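Local coordinates for Non-ribosomal peptide synthetase (PDB 3WV4), which belongs to the non-ribosomal peptide synthetases and carries the AMP-binding enzyme fold of the ANL clan, at residues Asn226-Arg240 against Lys251-Ala265. Numbering follows the deposited sequence.
Sequences NAVLGYHAEDIVFCR and KVLISTLTGAKLVLA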
# COMPACT_ATOMS: atom_id res chain seq x y z
N ASN A 226 -2.25 5.88 10.14
CA ASN A 226 -1.78 7.25 10.26
C ASN A 226 -2.10 7.86 11.60
O ASN A 226 -1.29 8.65 12.10
CB ASN A 226 -2.30 8.20 9.20
CG ASN A 226 -1.43 9.43 9.14
OD1 ASN A 226 -0.21 9.36 9.31
ND2 ASN A 226 -2.03 10.55 9.08
N ALA A 227 -3.18 7.43 12.24
CA ALA A 227 -3.46 7.91 13.64
C ALA A 227 -2.32 7.50 14.56
O ALA A 227 -2.05 8.14 15.55
CB ALA A 227 -4.76 7.31 14.14
N VAL A 228 -1.67 6.37 14.27
CA VAL A 228 -0.51 5.95 15.10
C VAL A 228 0.82 6.60 14.64
O VAL A 228 1.59 7.07 15.43
CB VAL A 228 -0.31 4.41 15.18
CG1 VAL A 228 0.69 4.08 16.26
CG2 VAL A 228 -1.57 3.67 15.46
N LEU A 229 1.06 6.69 13.33
CA LEU A 229 2.34 7.11 12.82
C LEU A 229 2.46 8.61 12.64
O LEU A 229 3.53 9.14 12.76
CB LEU A 229 2.59 6.47 11.45
CG LEU A 229 2.78 4.94 11.41
CD1 LEU A 229 3.16 4.43 9.99
CD2 LEU A 229 3.82 4.50 12.45
N GLY A 230 1.36 9.27 12.32
CA GLY A 230 1.31 10.76 12.35
C GLY A 230 2.02 11.40 11.19
O GLY A 230 2.80 12.30 11.40
N TYR A 231 1.85 10.88 9.97
CA TYR A 231 2.35 11.62 8.80
C TYR A 231 1.60 12.95 8.77
O TYR A 231 0.49 13.02 9.23
CB TYR A 231 2.11 10.93 7.47
CG TYR A 231 2.98 9.73 7.14
CD1 TYR A 231 2.80 8.54 7.83
CD2 TYR A 231 3.87 9.72 6.08
CE1 TYR A 231 3.49 7.40 7.52
CE2 TYR A 231 4.62 8.54 5.76
CZ TYR A 231 4.40 7.37 6.48
OH TYR A 231 5.13 6.13 6.26
N HIS A 232 2.23 14.00 8.26
CA HIS A 232 1.58 15.30 8.13
C HIS A 232 2.03 15.99 6.83
O HIS A 232 2.91 15.48 6.11
CB HIS A 232 1.78 16.17 9.36
CG HIS A 232 3.21 16.39 9.70
ND1 HIS A 232 4.00 17.31 9.05
CD2 HIS A 232 4.01 15.81 10.63
CE1 HIS A 232 5.22 17.30 9.56
NE2 HIS A 232 5.26 16.39 10.52
N ALA A 233 1.39 17.11 6.54
CA ALA A 233 1.50 17.75 5.24
C ALA A 233 2.89 18.20 4.87
O ALA A 233 3.21 18.29 3.72
CB ALA A 233 0.52 18.94 5.14
N GLU A 234 3.72 18.52 5.85
CA GLU A 234 5.07 18.87 5.59
C GLU A 234 6.04 17.65 5.51
O GLU A 234 7.20 17.86 5.37
CB GLU A 234 5.53 19.89 6.64
CG GLU A 234 4.82 21.25 6.39
CD GLU A 234 5.20 22.37 7.35
OE1 GLU A 234 5.03 22.21 8.59
OE2 GLU A 234 5.62 23.45 6.85
N ASP A 235 5.57 16.40 5.63
CA ASP A 235 6.49 15.26 5.49
C ASP A 235 6.83 15.03 4.04
O ASP A 235 6.15 15.43 3.16
CB ASP A 235 5.95 13.99 6.12
CG ASP A 235 6.11 13.97 7.62
OD1 ASP A 235 7.24 14.21 8.11
OD2 ASP A 235 5.09 13.68 8.34
N ILE A 236 7.98 14.45 3.82
CA ILE A 236 8.38 14.07 2.52
C ILE A 236 8.71 12.59 2.68
O ILE A 236 9.62 12.26 3.44
CB ILE A 236 9.60 14.88 2.10
CG1 ILE A 236 9.17 16.36 1.91
CG2 ILE A 236 10.19 14.29 0.83
CD1 ILE A 236 10.23 17.36 1.45
N VAL A 237 7.99 11.72 1.97
CA VAL A 237 8.06 10.28 2.13
C VAL A 237 8.92 9.67 1.03
O VAL A 237 8.56 9.75 -0.17
CB VAL A 237 6.66 9.65 2.11
CG1 VAL A 237 6.67 8.17 2.46
CG2 VAL A 237 5.74 10.42 3.09
N PHE A 238 10.03 9.07 1.42
CA PHE A 238 10.93 8.45 0.47
C PHE A 238 10.59 6.97 0.35
O PHE A 238 10.87 6.18 1.25
CB PHE A 238 12.38 8.65 0.90
CG PHE A 238 13.39 8.31 -0.19
CD1 PHE A 238 13.79 7.01 -0.41
CD2 PHE A 238 13.91 9.32 -1.02
CE1 PHE A 238 14.69 6.70 -1.43
CE2 PHE A 238 14.82 9.02 -2.01
CZ PHE A 238 15.21 7.71 -2.24
N CYS A 239 10.02 6.59 -0.78
CA CYS A 239 9.49 5.29 -0.97
C CYS A 239 10.21 4.57 -2.09
O CYS A 239 10.06 4.88 -3.30
CB CYS A 239 8.00 5.37 -1.28
SG CYS A 239 7.25 3.75 -1.28
N ARG A 240 10.97 3.59 -1.66
CA ARG A 240 11.77 2.75 -2.52
C ARG A 240 10.98 1.46 -2.80
O ARG A 240 11.27 0.69 -3.72
CB ARG A 240 13.09 2.53 -1.78
CG ARG A 240 14.18 1.79 -2.51
CD ARG A 240 15.17 2.67 -3.30
NE ARG A 240 16.50 2.10 -3.06
CZ ARG A 240 16.87 0.89 -3.50
NH1 ARG A 240 16.05 0.15 -4.26
NH2 ARG A 240 18.07 0.42 -3.19
N LYS A 251 1.54 4.02 1.15
CA LYS A 251 2.31 5.23 1.26
C LYS A 251 1.76 6.25 0.27
O LYS A 251 1.71 7.42 0.59
CB LYS A 251 3.84 4.93 1.26
CG LYS A 251 4.34 4.21 2.61
CD LYS A 251 3.35 4.05 3.91
CE LYS A 251 2.88 2.60 4.25
NZ LYS A 251 2.76 2.05 5.71
N VAL A 252 1.24 5.80 -0.87
CA VAL A 252 0.49 6.70 -1.80
C VAL A 252 -0.78 7.22 -1.09
O VAL A 252 -1.08 8.40 -1.11
CB VAL A 252 0.02 5.97 -3.06
CG1 VAL A 252 -0.85 6.88 -3.93
CG2 VAL A 252 1.19 5.43 -3.85
N LEU A 253 -1.51 6.31 -0.43
CA LEU A 253 -2.76 6.71 0.24
C LEU A 253 -2.55 7.62 1.41
O LEU A 253 -3.25 8.66 1.56
CB LEU A 253 -3.54 5.50 0.70
CG LEU A 253 -3.93 4.58 -0.45
CD1 LEU A 253 -4.27 3.16 0.06
CD2 LEU A 253 -5.09 5.18 -1.16
N ILE A 254 -1.59 7.28 2.25
CA ILE A 254 -1.37 8.07 3.44
C ILE A 254 -0.77 9.45 3.08
O ILE A 254 -1.15 10.47 3.72
CB ILE A 254 -0.51 7.32 4.45
CG1 ILE A 254 -1.33 6.15 5.00
CG2 ILE A 254 -0.06 8.27 5.54
CD1 ILE A 254 -0.52 5.06 5.60
N SER A 255 0.14 9.51 2.12
CA SER A 255 0.61 10.82 1.68
C SER A 255 -0.55 11.60 1.21
O SER A 255 -0.69 12.74 1.54
CB SER A 255 1.66 10.77 0.57
OG SER A 255 2.65 9.83 0.89
N THR A 256 -1.42 10.97 0.44
CA THR A 256 -2.56 11.69 -0.13
C THR A 256 -3.54 12.12 0.97
O THR A 256 -4.01 13.25 0.99
CB THR A 256 -3.21 10.85 -1.22
OG1 THR A 256 -2.20 10.46 -2.18
CG2 THR A 256 -4.26 11.62 -1.92
N LEU A 257 -3.76 11.27 1.95
CA LEU A 257 -4.67 11.58 3.10
C LEU A 257 -4.21 12.84 3.80
O LEU A 257 -5.01 13.69 4.13
CB LEU A 257 -4.71 10.40 4.08
CG LEU A 257 -5.31 10.57 5.45
CD1 LEU A 257 -6.81 10.89 5.38
CD2 LEU A 257 -5.14 9.28 6.23
N THR A 258 -2.91 12.99 3.99
CA THR A 258 -2.41 14.03 4.82
C THR A 258 -1.84 15.22 4.03
O THR A 258 -1.53 16.20 4.63
CB THR A 258 -1.23 13.51 5.69
OG1 THR A 258 -0.19 13.02 4.82
CG2 THR A 258 -1.70 12.38 6.59
N GLY A 259 -1.68 15.14 2.72
CA GLY A 259 -1.10 16.28 1.96
C GLY A 259 0.41 16.23 1.84
O GLY A 259 1.05 17.14 1.30
N ALA A 260 1.02 15.15 2.29
CA ALA A 260 2.46 15.03 2.21
C ALA A 260 2.91 14.86 0.78
O ALA A 260 2.11 14.81 -0.13
CB ALA A 260 2.95 13.83 3.04
N LYS A 261 4.23 14.84 0.61
CA LYS A 261 4.85 14.63 -0.63
C LYS A 261 5.47 13.22 -0.67
O LYS A 261 6.21 12.85 0.22
CB LYS A 261 5.95 15.67 -0.82
CG LYS A 261 6.58 15.57 -2.19
CD LYS A 261 7.76 16.53 -2.36
CE LYS A 261 8.49 16.14 -3.62
NZ LYS A 261 9.52 17.16 -3.96
N LEU A 262 5.15 12.47 -1.72
CA LEU A 262 5.69 11.17 -1.90
C LEU A 262 6.77 11.20 -2.95
O LEU A 262 6.58 11.73 -4.05
CB LEU A 262 4.56 10.21 -2.26
CG LEU A 262 5.05 8.79 -2.41
CD1 LEU A 262 5.34 8.16 -1.07
CD2 LEU A 262 3.99 8.01 -3.16
N VAL A 263 7.92 10.66 -2.61
CA VAL A 263 9.05 10.55 -3.54
C VAL A 263 9.17 9.11 -3.93
O VAL A 263 9.52 8.22 -3.08
CB VAL A 263 10.40 11.01 -2.92
CG1 VAL A 263 11.53 10.86 -3.92
CG2 VAL A 263 10.29 12.43 -2.42
N LEU A 264 8.87 8.86 -5.17
CA LEU A 264 8.88 7.49 -5.67
C LEU A 264 10.28 7.20 -6.17
O LEU A 264 10.68 7.72 -7.21
CB LEU A 264 7.88 7.36 -6.79
CG LEU A 264 6.35 7.58 -6.53
CD1 LEU A 264 5.60 7.93 -7.82
CD2 LEU A 264 5.61 6.43 -5.87
N ALA A 265 11.07 6.43 -5.43
CA ALA A 265 12.40 6.03 -5.97
C ALA A 265 12.37 4.58 -6.44
O ALA A 265 11.36 3.87 -6.25
CB ALA A 265 13.46 6.20 -4.92
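V237 and V263 sit on two parallel strands, 236-239 and 261-264, joined by five backbone hydrogen bonds that run from D235 O to A265 N. V237 N gives to K261 O at 2.7 Å, nearly straight at 173°, and V237 O takes V263 N. Packing is close on the sheet face of V237, C239 and L262, which looks onto helix 246-258. There V237 CB and C239 CB both touch L262 CD1, and V237 CG2 meets S255 OG at 3.8 Å. In the preceding loop, Y231 crosses I254 at about a right angle. I254 CG2 sits over one ring face, 4.0 Å from the centroid, a CH-pi contact. The N226 chi1 of -162° turns the amide so that OD1 takes Y231 N at 2.6 Å. This ties the loop down beside T258, whose CG2 lies close to N226 ND2. On the opposite sheet face F238 and V263 are buried, but I236 and K261 are partly exposed. K261 NZ forms a salt bridge with E65. The solvent side is at H232 and A233, where A233 CB rests on T258 O at 3.5 Å. The unit is a beta-alpha-beta crossover: strand 236-239, helix 246-258, strand 261-264. Strand 62-65 flanks strand 261-264, strand 284-287 bonds to strand 236-239, helix 273-280 packs on F238, and helix 106-116 lies against V252 and L253.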